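Ribosome maturation protein SDO1 homolog (Methanothermobacter thermautotrophicus, PDB 2WBM) probably takes part in ribosome maturation and RNA binding, as a conformationally flexible archaeal member of the SDO1/SBDS family. Local coordinates at residues 20-25 / 43-48; 130-135 / 178-183; 147-152 / 172-177. One frame throughout, in Å; residues are numbered along the deposited sequence.

Interaction 1 (20-25 / 43-48)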
ATOM      1  N   HIS A  20      17.705  -3.448   2.190  1.00 45.04           N
ATOM      2  CA  HIS A  20      17.051  -2.649   1.150  1.00 44.86           C
ATOM      3  C   HIS A  20      17.927  -1.534   0.577  1.00 43.65           C
ATOM      4  O   HIS A  20      18.797  -0.990   1.263  1.00 44.25           O
ATOM      5  CB  HIS A  20      15.732  -2.062   1.677  1.00 45.39           C
ATOM      6  CG  HIS A  20      14.978  -1.251   0.666  1.00 48.00           C
ATOM      7  ND1 HIS A  20      14.179  -1.821  -0.303  1.00 50.84           N
ATOM      8  CD2 HIS A  20      14.909   0.088   0.468  1.00 48.92           C
ATOM      9  CE1 HIS A  20      13.647  -0.871  -1.050  1.00 49.89           C
ATOM     10  NE2 HIS A  20      14.074   0.297  -0.604  1.00 49.68           N
ATOM     11  N   MET A  21      17.696  -1.220  -0.696  1.00 41.82           N
ATOM     12  CA  MET A  21      18.192   0.017  -1.305  1.00 40.15           C
ATOM     13  C   MET A  21      17.406   0.346  -2.564  1.00 36.91           C
ATOM     14  O   MET A  21      16.991  -0.555  -3.289  1.00 36.72           O
ATOM     15  CB  MET A  21      19.680  -0.081  -1.647  1.00 40.84           C
ATOM     16  CG  MET A  21      20.334   1.274  -1.945  1.00 43.32           C
ATOM     17  SD  MET A  21      20.691   2.218  -0.449  1.00 52.00           S
ATOM     18  CE  MET A  21      21.418   3.701  -1.119  1.00 46.24           C
ATOM     19  N   VAL A  22      17.207   1.636  -2.825  1.00 36.01           N
ATOM     20  CA  VAL A  22      16.666   2.050  -4.114  1.00 31.33           C
ATOM     21  C   VAL A  22      17.772   1.936  -5.151  1.00 30.61           C
ATOM     22  O   VAL A  22      18.909   2.366  -4.911  1.00 29.14           O
ATOM     23  CB  VAL A  22      16.030   3.481  -4.093  1.00 31.87           C
ATOM     24  CG1 VAL A  22      17.083   4.601  -4.021  1.00 21.55           C
ATOM     25  CG2 VAL A  22      15.114   3.674  -5.298  1.00 27.86           C
ATOM     26  N   SER A  23      17.445   1.325  -6.287  1.00 29.33           N
ATOM     27  CA  SER A  23      18.338   1.344  -7.439  1.00 29.46           C
ATOM     28  C   SER A  23      18.408   2.780  -7.955  1.00 29.43           C
ATOM     29  O   SER A  23      17.486   3.581  -7.727  1.00 28.24           O
ATOM     30  CB  SER A  23      17.859   0.376  -8.532  1.00 30.14           C
ATOM     31  OG  SER A  23      16.538   0.673  -8.962  1.00 28.69           O
ATOM     32  N   LEU A  24      19.505   3.117  -8.620  1.00 29.15           N
ATOM     33  CA  LEU A  24      19.649   4.450  -9.202  1.00 31.50           C
ATOM     34  C   LEU A  24      18.626   4.698 -10.315  1.00 31.14           C
ATOM     35  O   LEU A  24      18.285   5.835 -10.606  1.00 33.14           O
ATOM     36  CB  LEU A  24      21.069   4.647  -9.719  1.00 32.84           C
ATOM     37  CG  LEU A  24      22.135   4.667  -8.626  1.00 36.27           C
ATOM     38  CD1 LEU A  24      23.390   3.947  -9.103  1.00 40.27           C
ATOM     39  CD2 LEU A  24      22.433   6.092  -8.164  1.00 37.65           C
ATOM     40  N   GLU A  25      18.141   3.617 -10.915  1.00 30.71           N
ATOM     41  CA  GLU A  25      17.095   3.670 -11.931  1.00 31.02           C
ATOM     42  C   GLU A  25      15.757   4.057 -11.294  1.00 28.80           C
ATOM     43  O   GLU A  25      14.945   4.762 -11.900  1.00 28.34           O
ATOM     44  CB  GLU A  25      16.983   2.304 -12.615  1.00 30.90           C
ATOM     45  CG  GLU A  25      15.974   2.220 -13.757  1.00 36.70           C
ATOM     46  CD  GLU A  25      15.621   0.786 -14.127  1.00 41.41           C
ATOM     47  OE1 GLU A  25      15.330  -0.021 -13.216  1.00 44.69           O
ATOM     48  OE2 GLU A  25      15.626   0.465 -15.335  1.00 43.75           O
ATOM     49  N   VAL A  43      16.315  10.121  -4.085  1.00 11.27           N
ATOM     50  CA  VAL A  43      15.609   9.414  -3.013  1.00 11.85           C
ATOM     51  C   VAL A  43      14.819   8.191  -3.480  1.00  9.18           C
ATOM     52  O   VAL A  43      14.374   8.100  -4.627  1.00  9.68           O
ATOM     53  CB  VAL A  43      14.636  10.369  -2.209  1.00 10.98           C
ATOM     54  CG1 VAL A  43      15.403  11.497  -1.506  1.00 13.81           C
ATOM     55  CG2 VAL A  43      13.526  10.937  -3.113  1.00 14.16           C
ATOM     56  N   ASP A  44      14.654   7.238  -2.566  1.00  9.40           N
ATOM     57  CA  ASP A  44      13.764   6.109  -2.757  1.00  9.41           C
ATOM     58  C   ASP A  44      12.332   6.667  -2.778  1.00 10.73           C
ATOM     59  O   ASP A  44      11.929   7.331  -1.824  1.00 10.59           O
ATOM     60  CB  ASP A  44      13.930   5.138  -1.580  1.00  8.71           C
ATOM     61  CG  ASP A  44      13.093   3.890  -1.718  1.00 15.76           C
ATOM     62  OD1 ASP A  44      11.851   3.998  -1.801  1.00 14.15           O
ATOM     63  OD2 ASP A  44      13.673   2.778  -1.691  1.00 19.93           O
ATOM     64  N   PRO A  45      11.569   6.409  -3.859  1.00  9.53           N
ATOM     65  CA  PRO A  45      10.268   7.079  -3.969  1.00 10.16           C
ATOM     66  C   PRO A  45       9.259   6.569  -2.932  1.00 11.08           C
ATOM     67  O   PRO A  45       8.448   7.359  -2.420  1.00 12.08           O
ATOM     68  CB  PRO A  45       9.810   6.729  -5.393  1.00  9.07           C
ATOM     69  CG  PRO A  45      10.513   5.447  -5.719  1.00 11.14           C
ATOM     70  CD  PRO A  45      11.874   5.604  -5.059  1.00  8.92           C
ATOM     71  N   ASP A  46       9.323   5.278  -2.616  1.00  8.38           N
ATOM     72  CA  ASP A  46       8.397   4.685  -1.644  1.00 10.45           C
ATOM     73  C   ASP A  46       8.706   5.243  -0.254  1.00 10.66           C
ATOM     74  O   ASP A  46       7.812   5.684   0.465  1.00 10.76           O
ATOM     75  CB  ASP A  46       8.522   3.167  -1.631  1.00 11.59           C
ATOM     76  CG  ASP A  46       8.007   2.526  -2.905  1.00 19.58           C
ATOM     77  OD1 ASP A  46       6.985   2.992  -3.456  1.00 24.53           O
ATOM     78  OD2 ASP A  46       8.625   1.538  -3.349  1.00 24.76           O
ATOM     79  N   LEU A  47       9.984   5.257   0.103  1.00  8.90           N
ATOM     80  CA  LEU A  47      10.377   5.738   1.422  1.00 10.20           C
ATOM     81  C   LEU A  47      10.208   7.250   1.547  1.00 10.15           C
ATOM     82  O   LEU A  47       9.821   7.730   2.618  1.00 12.08           O
ATOM     83  CB  LEU A  47      11.794   5.290   1.776  1.00  8.88           C
ATOM     84  CG  LEU A  47      11.964   3.776   1.970  1.00 10.00           C
ATOM     85  CD1 LEU A  47      13.438   3.460   2.248  1.00 16.25           C
ATOM     86  CD2 LEU A  47      11.057   3.211   3.074  1.00 10.90           C
ATOM     87  N   ALA A  48      10.456   7.981   0.455  1.00  8.04           N
ATOM     88  CA  ALA A  48      10.215   9.427   0.417  1.00  8.21           C
ATOM     89  C   ALA A  48       8.730   9.723   0.660  1.00  9.87           C
ATOM     90  O   ALA A  48       8.392  10.635   1.422  1.00 11.05           O
ATOM     91  CB  ALA A  48      10.692  10.044  -0.922  1.00 10.13           C
TER
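His20 and Asp44 carry the polar part of this contact. His20 NE2 donates to Asp44 OD2 at 2.7 Å, and the bond is nearly straight (171°). The oxygen lies in the plane of the imidazole, at its edge, and is met nearly along its own C-O axis. Ring and carboxylate planes are turned 47° from each other. His20 comes just before Met21 and may be a remnant of an expression tag. The other oxygen, Asp44 OD1, accepts from Leu47 N at 2.9 Å, and this donor sits above the carboxylate plane. Asp44 CG is trans to the backbone N (chi1 -177°), which brings OD2 to the 20-25 side.

Val22 CB makes a van der Waals contact with Asp44 OD2 at 3.4 Å. The apolar part is Val22 CG2 on Pro45 CD at 3.8 Å, the two side chains meeting at a slant. Leu47 CD1 adds a looser touch, 4.1 Å from His20 CD2. Val22 also rests on Ala27 and Ala65.

Asp44 follows strand 37-43 in the region of the SBDS N-terminal domain. It is the N-cap residue of helix 45-52, and its OD1 makes the capping bond to Leu47 N, with the N-terminal loop laid against the cap.

Interaction 2 (130-135 / 178-183)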
ATOM      1  N   ARG A 130      -9.965  -6.394  -1.991  1.00  9.96           N
ATOM      2  CA  ARG A 130      -9.701  -7.179  -0.783  1.00  9.81           C
ATOM      3  C   ARG A 130     -10.563  -6.716   0.400  1.00 10.15           C
ATOM      4  O   ARG A 130     -11.114  -7.544   1.141  1.00  8.22           O
ATOM      5  CB  ARG A 130      -8.208  -7.064  -0.465  1.00 11.39           C
ATOM      6  CG  ARG A 130      -7.713  -7.588   0.860  1.00 15.74           C
ATOM      7  CD  ARG A 130      -6.217  -7.214   0.952  1.00 23.97           C
ATOM      8  NE  ARG A 130      -5.486  -7.617  -0.260  1.00 29.21           N
ATOM      9  CZ  ARG A 130      -4.599  -6.864  -0.921  1.00 36.62           C
ATOM     10  NH1 ARG A 130      -4.301  -5.634  -0.516  1.00 35.95           N
ATOM     11  NH2 ARG A 130      -4.007  -7.342  -2.010  1.00 36.54           N
ATOM     12  N   GLU A 131     -10.690  -5.401   0.578  1.00 10.00           N
ATOM     13  CA  GLU A 131     -11.320  -4.879   1.796  1.00 11.35           C
ATOM     14  C   GLU A 131     -12.817  -4.648   1.665  1.00 11.17           C
ATOM     15  O   GLU A 131     -13.524  -4.586   2.668  1.00 12.89           O
ATOM     16  CB  GLU A 131     -10.637  -3.585   2.258  1.00 12.39           C
ATOM     17  CG  GLU A 131      -9.126  -3.692   2.506  1.00 13.80           C
ATOM     18  CD  GLU A 131      -8.750  -4.537   3.726  1.00 16.26           C
ATOM     19  OE1 GLU A 131      -9.594  -4.772   4.627  1.00 18.67           O
ATOM     20  OE2 GLU A 131      -7.584  -4.965   3.788  1.00 21.47           O
ATOM     21  N   ALA A 132     -13.296  -4.515   0.433  1.00 10.17           N
ATOM     22  CA  ALA A 132     -14.656  -4.032   0.198  1.00 11.46           C
ATOM     23  C   ALA A 132     -15.710  -5.131   0.113  1.00 11.73           C
ATOM     24  O   ALA A 132     -15.416  -6.279  -0.234  1.00 12.13           O
ATOM     25  CB  ALA A 132     -14.712  -3.182  -1.052  1.00 11.55           C
ATOM     26  N   ILE A 133     -16.938  -4.760   0.454  1.00 11.82           N
ATOM     27  CA  ILE A 133     -18.111  -5.557   0.110  1.00 13.17           C
ATOM     28  C   ILE A 133     -19.141  -4.662  -0.556  1.00 14.20           C
ATOM     29  O   ILE A 133     -19.042  -3.438  -0.501  1.00 14.98           O
ATOM     30  CB  ILE A 133     -18.760  -6.225   1.341  1.00 14.83           C
ATOM     31  CG1 ILE A 133     -19.264  -5.164   2.335  1.00 16.26           C
ATOM     32  CG2 ILE A 133     -17.787  -7.225   1.978  1.00 13.44           C
ATOM     33  CD1 ILE A 133     -20.307  -5.684   3.332  1.00 21.25           C
ATOM     34  N   ASN A 134     -20.106  -5.293  -1.211  1.00 14.14           N
ATOM     35  CA  ASN A 134     -21.312  -4.638  -1.661  1.00 16.47           C
ATOM     36  C   ASN A 134     -22.249  -4.664  -0.454  1.00 18.31           C
ATOM     37  O   ASN A 134     -22.683  -5.741  -0.047  1.00 17.59           O
ATOM     38  CB  ASN A 134     -21.903  -5.440  -2.828  1.00 15.01           C
ATOM     39  CG  ASN A 134     -23.180  -4.840  -3.380  1.00 19.94           C
ATOM     40  OD1 ASN A 134     -23.900  -4.116  -2.691  1.00 18.51           O
ATOM     41  ND2 ASN A 134     -23.477  -5.158  -4.634  1.00 19.55           N
ATOM     42  N   PRO A 135     -22.541  -3.488   0.146  1.00 20.61           N
ATOM     43  CA  PRO A 135     -23.368  -3.489   1.361  1.00 21.23           C
ATOM     44  C   PRO A 135     -24.796  -3.990   1.143  1.00 21.99           C
ATOM     45  O   PRO A 135     -25.468  -4.335   2.118  1.00 22.55           O
ATOM     46  CB  PRO A 135     -23.368  -2.020   1.809  1.00 22.18           C
ATOM     47  CG  PRO A 135     -22.948  -1.238   0.608  1.00 23.19           C
ATOM     48  CD  PRO A 135     -22.039  -2.139  -0.173  1.00 21.20           C
ATOM     49  N   ILE A 178     -20.712   2.456  -7.726  1.00 19.45           N
ATOM     50  CA  ILE A 178     -21.161   1.150  -7.229  1.00 20.01           C
ATOM     51  C   ILE A 178     -21.404   1.154  -5.726  1.00 18.48           C
ATOM     52  O   ILE A 178     -20.819   1.975  -5.010  1.00 16.27           O
ATOM     53  CB  ILE A 178     -20.168   0.004  -7.568  1.00 20.27           C
ATOM     54  CG1 ILE A 178     -18.724   0.390  -7.226  1.00 20.73           C
ATOM     55  CG2 ILE A 178     -20.330  -0.407  -9.026  1.00 25.10           C
ATOM     56  CD1 ILE A 178     -17.797  -0.808  -7.070  1.00 20.65           C
ATOM     57  N   PRO A 179     -22.274   0.239  -5.246  1.00 17.66           N
ATOM     58  CA  PRO A 179     -22.529   0.126  -3.820  1.00 17.08           C
ATOM     59  C   PRO A 179     -21.314  -0.508  -3.181  1.00 15.98           C
ATOM     60  O   PRO A 179     -20.987  -1.652  -3.497  1.00 16.62           O
ATOM     61  CB  PRO A 179     -23.731  -0.835  -3.741  1.00 17.73           C
ATOM     62  CG  PRO A 179     -24.246  -0.966  -5.127  1.00 18.27           C
ATOM     63  CD  PRO A 179     -23.083  -0.722  -6.020  1.00 18.83           C
ATOM     64  N   ILE A 180     -20.646   0.226  -2.297  1.00 14.35           N
ATOM     65  CA  ILE A 180     -19.358  -0.240  -1.776  1.00 16.07           C
ATOM     66  C   ILE A 180     -19.012   0.336  -0.408  1.00 17.02           C
ATOM     67  O   ILE A 180     -19.280   1.510  -0.120  1.00 17.09           O
ATOM     68  CB  ILE A 180     -18.214   0.038  -2.794  1.00 16.11           C
ATOM     69  CG1 ILE A 180     -16.929  -0.699  -2.396  1.00 15.45           C
ATOM     70  CG2 ILE A 180     -18.008   1.556  -3.006  1.00 16.90           C
ATOM     71  CD1 ILE A 180     -15.923  -0.835  -3.527  1.00 16.50           C
ATOM     72  N   LYS A 181     -18.398  -0.509   0.419  1.00 15.04           N
ATOM     73  CA  LYS A 181     -18.005  -0.159   1.765  1.00 15.71           C
ATOM     74  C   LYS A 181     -16.876  -1.108   2.150  1.00 12.74           C
ATOM     75  O   LYS A 181     -16.894  -2.267   1.758  1.00 15.28           O
ATOM     76  CB  LYS A 181     -19.196  -0.379   2.698  1.00 18.37           C
ATOM     77  CG  LYS A 181     -19.072   0.202   4.092  1.00 26.36           C
ATOM     78  CD  LYS A 181     -20.303  -0.171   4.925  1.00 29.61           C
ATOM     79  CE  LYS A 181     -20.241   0.405   6.335  1.00 37.22           C
ATOM     80  NZ  LYS A 181     -19.179  -0.234   7.169  1.00 37.64           N
ATOM     81  N   PHE A 182     -15.903  -0.612   2.905  1.00 10.68           N
ATOM     82  CA  PHE A 182     -14.895  -1.468   3.527  1.00 10.64           C
ATOM     83  C   PHE A 182     -15.521  -2.091   4.768  1.00 11.31           C
ATOM     84  O   PHE A 182     -16.086  -1.391   5.611  1.00 11.01           O
ATOM     85  CB  PHE A 182     -13.664  -0.658   3.921  1.00 10.74           C
ATOM     86  CG  PHE A 182     -12.686  -0.435   2.794  1.00 14.80           C
ATOM     87  CD1 PHE A 182     -13.049  -0.657   1.470  1.00 13.32           C
ATOM     88  CD2 PHE A 182     -11.409   0.031   3.065  1.00 20.94           C
ATOM     89  CE1 PHE A 182     -12.143  -0.436   0.427  1.00 17.20           C
ATOM     90  CE2 PHE A 182     -10.496   0.256   2.027  1.00 23.18           C
ATOM     91  CZ  PHE A 182     -10.871   0.018   0.710  1.00 19.84           C
ATOM     92  N   GLU A 183     -15.448  -3.412   4.861  1.00  9.96           N
ATOM     93  CA  GLU A 183     -16.014  -4.116   6.012  1.00 12.38           C
ATOM     94  C   GLU A 183     -15.340  -5.450   6.204  1.00 11.71           C
ATOM     95  O   GLU A 183     -15.153  -6.206   5.247  1.00 13.56           O
ATOM     96  CB  GLU A 183     -17.521  -4.311   5.838  1.00 13.24           C
ATOM     97  CG  GLU A 183     -18.248  -4.693   7.118  1.00 21.40           C
ATOM     98  CD  GLU A 183     -19.737  -4.373   7.062  1.00 27.96           C
ATOM     99  OE1 GLU A 183     -20.103  -3.236   6.686  1.00 34.48           O
ATOM    100  OE2 GLU A 183     -20.539  -5.264   7.410  1.00 36.65           O
TER
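Segments 130-135 and 178-183 pair as a short antiparallel beta bridge, with Ile133 and Lys181 the hydrogen-bonded pair and Ala132 and Phe182 the non-hydrogen-bonded one. The bridge lies in the region of SBDS domain II and joins helix 110-131 to strand 181-191. Ile133 N donates to Lys181 O at 2.8 Å, and Lys181 N returns a bond to Ile133 O at 3.1 Å. A third bond, Glu183 N to Glu131 O at 3.1 Å, extends the pairing to the helix.

Ala132 CB meets Ile180 CG1 at 3.6 Å, on the side where Leu171 and Ile174 of helix 163-174 touch Ile180. Ile133 lies with Lys181 on the other face; its side chain slants across that of Glu183, with Ile133 CD1 4.0 Å from Glu183 CB. There Lys181 NZ bridges to Glu183 OE1 at 3.2 Å. The Asn134 side chain lies beside the Pro179 ring, pointing the same way, with Asn134 OD1 3.4 Å from Pro179 CB. This oxygen also accepts from Gln136 N.

The carboxylate of Glu131 leads away to salt bridges with Lys127 and Lys184. Glu131 CB lies over the face of the Phe182 ring as a CH-pi partner, 3.6 Å from its centroid and 4° off the ring normal.

Interaction 3 (147-152 / 172-177)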
ATOM      1  N   GLU A 147     -12.159  -1.969 -11.038  1.00 15.09           N
ATOM      2  CA  GLU A 147     -11.486  -1.325 -12.160  1.00 16.81           C
ATOM      3  C   GLU A 147     -12.490  -0.577 -13.049  1.00 16.01           C
ATOM      4  O   GLU A 147     -12.241   0.564 -13.453  1.00 14.92           O
ATOM      5  CB  GLU A 147     -10.718  -2.361 -12.985  1.00 16.82           C
ATOM      6  CG  GLU A 147      -9.921  -1.776 -14.137  1.00 21.77           C
ATOM      7  CD  GLU A 147      -9.156  -2.834 -14.905  1.00 25.35           C
ATOM      8  OE1 GLU A 147      -9.712  -3.926 -15.144  1.00 30.13           O
ATOM      9  OE2 GLU A 147      -7.995  -2.576 -15.273  1.00 29.35           O
ATOM     10  N   LYS A 148     -13.616  -1.223 -13.345  1.00 14.88           N
ATOM     11  CA  LYS A 148     -14.651  -0.620 -14.177  1.00 16.41           C
ATOM     12  C   LYS A 148     -15.233   0.633 -13.530  1.00 15.62           C
ATOM     13  O   LYS A 148     -15.477   1.625 -14.216  1.00 14.46           O
ATOM     14  CB  LYS A 148     -15.748  -1.641 -14.509  1.00 17.99           C
ATOM     15  CG  LYS A 148     -15.430  -2.546 -15.709  1.00 26.13           C
ATOM     16  CD  LYS A 148     -13.918  -2.695 -15.919  1.00 35.97           C
ATOM     17  CE  LYS A 148     -13.511  -4.110 -16.293  1.00 41.61           C
ATOM     18  NZ  LYS A 148     -12.136  -4.389 -15.771  1.00 32.20           N
ATOM     19  N   ALA A 149     -15.435   0.578 -12.213  1.00 13.88           N
ATOM     20  CA  ALA A 149     -15.930   1.720 -11.437  1.00 14.60           C
ATOM     21  C   ALA A 149     -14.955   2.904 -11.479  1.00 13.82           C
ATOM     22  O   ALA A 149     -15.373   4.048 -11.628  1.00 13.69           O
ATOM     23  CB  ALA A 149     -16.193   1.306  -9.987  1.00 15.83           C
ATOM     24  N   MET A 150     -13.665   2.616 -11.350  1.00 13.30           N
ATOM     25  CA  MET A 150     -12.635   3.654 -11.424  1.00 15.15           C
ATOM     26  C   MET A 150     -12.659   4.357 -12.781  1.00 17.12           C
ATOM     27  O   MET A 150     -12.530   5.590 -12.860  1.00 17.19           O
ATOM     28  CB  MET A 150     -11.264   3.056 -11.140  1.00 14.91           C
ATOM     29  CG  MET A 150     -11.093   2.629  -9.695  1.00 15.30           C
ATOM     30  SD  MET A 150      -9.607   1.647  -9.425  1.00 18.57           S
ATOM     31  CE  MET A 150      -8.328   2.891  -9.669  1.00 19.02           C
ATOM     32  N   GLU A 151     -12.850   3.578 -13.844  1.00 16.63           N
ATOM     33  CA  GLU A 151     -12.947   4.145 -15.189  1.00 19.32           C
ATOM     34  C   GLU A 151     -14.182   5.041 -15.323  1.00 18.88           C
ATOM     35  O   GLU A 151     -14.079   6.161 -15.827  1.00 19.21           O
ATOM     36  CB  GLU A 151     -12.956   3.045 -16.252  1.00 20.26           C
ATOM     37  CG  GLU A 151     -11.662   2.228 -16.329  1.00 24.36           C
ATOM     38  CD  GLU A 151     -11.819   0.951 -17.147  1.00 33.34           C
ATOM     39  OE1 GLU A 151     -12.964   0.602 -17.523  1.00 37.96           O
ATOM     40  OE2 GLU A 151     -10.794   0.290 -17.413  1.00 34.66           O
ATOM     41  N   GLU A 152     -15.327   4.550 -14.850  1.00 16.42           N
ATOM     42  CA  GLU A 152     -16.582   5.310 -14.877  1.00 17.60           C
ATOM     43  C   GLU A 152     -16.479   6.631 -14.117  1.00 15.91           C
ATOM     44  O   GLU A 152     -17.032   7.644 -14.541  1.00 14.58           O
ATOM     45  CB  GLU A 152     -17.736   4.478 -14.317  1.00 18.64           C
ATOM     46  CG  GLU A 152     -18.386   3.553 -15.327  1.00 24.64           C
ATOM     47  CD  GLU A 152     -19.333   2.545 -14.684  1.00 32.41           C
ATOM     48  OE1 GLU A 152     -19.402   2.476 -13.434  1.00 38.47           O
ATOM     49  OE2 GLU A 152     -20.002   1.808 -15.436  1.00 36.96           O
ATOM     50  N   LYS A 172     -13.777   6.837  -2.256  1.00 13.36           N
ATOM     51  CA  LYS A 172     -14.728   7.938  -2.224  1.00 16.29           C
ATOM     52  C   LYS A 172     -15.238   8.287  -3.627  1.00 16.86           C
ATOM     53  O   LYS A 172     -16.436   8.540  -3.813  1.00 16.67           O
ATOM     54  CB  LYS A 172     -14.105   9.165  -1.558  1.00 16.73           C
ATOM     55  CG  LYS A 172     -15.114  10.045  -0.875  1.00 22.29           C
ATOM     56  CD  LYS A 172     -14.601  11.454  -0.661  1.00 26.23           C
ATOM     57  CE  LYS A 172     -15.708  12.339  -0.094  1.00 28.15           C
ATOM     58  NZ  LYS A 172     -15.316  13.767  -0.092  1.00 33.06           N
ATOM     59  N   ALA A 173     -14.331   8.277  -4.604  1.00 17.30           N
ATOM     60  CA  ALA A 173     -14.679   8.566  -6.000  1.00 17.79           C
ATOM     61  C   ALA A 173     -15.610   7.516  -6.623  1.00 17.16           C
ATOM     62  O   ALA A 173     -16.525   7.863  -7.372  1.00 19.91           O
ATOM     63  CB  ALA A 173     -13.409   8.739  -6.845  1.00 17.33           C
ATOM     64  N   ILE A 174     -15.395   6.242  -6.311  1.00 15.38           N
ATOM     65  CA  ILE A 174     -16.183   5.179  -6.946  1.00 15.89           C
ATOM     66  C   ILE A 174     -17.494   4.813  -6.235  1.00 17.21           C
ATOM     67  O   ILE A 174     -18.347   4.128  -6.814  1.00 16.25           O
ATOM     68  CB  ILE A 174     -15.352   3.903  -7.200  1.00 15.68           C
ATOM     69  CG1 ILE A 174     -14.970   3.230  -5.871  1.00 14.93           C
ATOM     70  CG2 ILE A 174     -14.138   4.219  -8.092  1.00 16.48           C
ATOM     71  CD1 ILE A 174     -14.281   1.882  -6.024  1.00 18.74           C
ATOM     72  N   ARG A 175     -17.657   5.258  -4.989  1.00 18.14           N
ATOM     73  CA  ARG A 175     -18.844   4.891  -4.204  1.00 19.26           C
ATOM     74  C   ARG A 175     -20.154   5.467  -4.768  1.00 20.22           C
ATOM     75  O   ARG A 175     -21.236   5.027  -4.378  1.00 19.25           O
ATOM     76  CB  ARG A 175     -18.668   5.250  -2.720  1.00 20.91           C
ATOM     77  CG  ARG A 175     -18.841   6.724  -2.406  1.00 25.40           C
ATOM     78  CD  ARG A 175     -18.560   7.048  -0.941  1.00 33.82           C
ATOM     79  NE  ARG A 175     -18.853   8.456  -0.659  1.00 38.79           N
ATOM     80  CZ  ARG A 175     -18.409   9.135   0.396  1.00 41.52           C
ATOM     81  NH1 ARG A 175     -17.631   8.548   1.299  1.00 42.08           N
ATOM     82  NH2 ARG A 175     -18.738  10.413   0.545  1.00 40.44           N
ATOM     83  N   THR A 176     -20.052   6.435  -5.676  1.00 20.32           N
ATOM     84  CA  THR A 176     -21.230   6.923  -6.401  1.00 22.39           C
ATOM     85  C   THR A 176     -21.524   6.077  -7.642  1.00 20.99           C
ATOM     86  O   THR A 176     -22.608   6.163  -8.214  1.00 20.19           O
ATOM     87  CB  THR A 176     -21.116   8.416  -6.800  1.00 22.81           C
ATOM     88  OG1 THR A 176     -19.834   8.670  -7.382  1.00 24.70           O
ATOM     89  CG2 THR A 176     -21.311   9.314  -5.581  1.00 26.38           C
ATOM     90  N   LYS A 177     -20.561   5.257  -8.047  1.00 17.95           N
ATOM     91  CA  LYS A 177     -20.736   4.392  -9.210  1.00 18.13           C
ATOM     92  C   LYS A 177     -21.224   2.995  -8.832  1.00 20.04           C
ATOM     93  O   LYS A 177     -22.065   2.424  -9.526  1.00 21.61           O
ATOM     94  CB  LYS A 177     -19.455   4.323 -10.046  1.00 16.96           C
ATOM     95  CG  LYS A 177     -18.957   5.675 -10.550  1.00 18.02           C
ATOM     96  CD  LYS A 177     -20.035   6.441 -11.328  1.00 20.08           C
ATOM     97  CE  LYS A 177     -19.476   7.741 -11.899  1.00 21.02           C
ATOM     98  NZ  LYS A 177     -20.551   8.622 -12.432  1.00 18.93           N
TER
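Lys177 N donates to Ile174 O at 2.8 Å. This bond closes a turn in which the CB atoms of both residues are directed at helix 143-152. No hydrogen bond crosses the contact. Side chains of 172-177 pack on both the side chains and the backbone of 147-152.

Ile174 is the buried half. Its CB meets Ala149 CB at 3.9 Å, where the small methyl lets the backbones come close: the CA atoms of Ala149 and Ile174 are 5.7 Å apart. Ile174 CG2 is trans to the carbonyl carbon and comes to 3.7 Å from Met150 N. The same methyl touches Met150 CG at 3.8 Å, the side chains slanting across each other. For Ile174 this is helix-to-helix packing in the region of SBDS domain II, joining helix 143-152 to helix 163-174. Ile178 also covers Ala149, and Ile125 of helix 110-131 lies against Met150.

Lys177, in the turn that follows, makes the exposed half with its aliphatic chain. A bend at chi2 (-54°) lays the chain across Glu152. Its CE reaches 3.6 Å from Glu152 O, and its CB lies 3.9 Å from Glu152 OE1. The charged ends do not meet: Lys177 NZ stays 6.3 Å from Glu152 OE1.

Interactions 2 and 3 are neighbours in the region of domain II, their centres about 12 Å apart. Interaction 3 is nested in the chain loop that interaction 2 closes. They touch by packing, for example Ile180 CD1 on Ile174 CD1 at 4.0 Å, and helix 163-174 leads into strand 181-191. Interaction 1 stands apart on the opposite side of the chain's centre, about 15 Å from interaction 2 between nearest atoms. Chemistry follows place. Interaction 3 is mostly buried and apolar, with an exposed edge. Interaction 2 is partly buried and held by backbone bonds. Interaction 1, also partly buried, has one hydrogen bond across it, from a side chain, together with the packing of Val22.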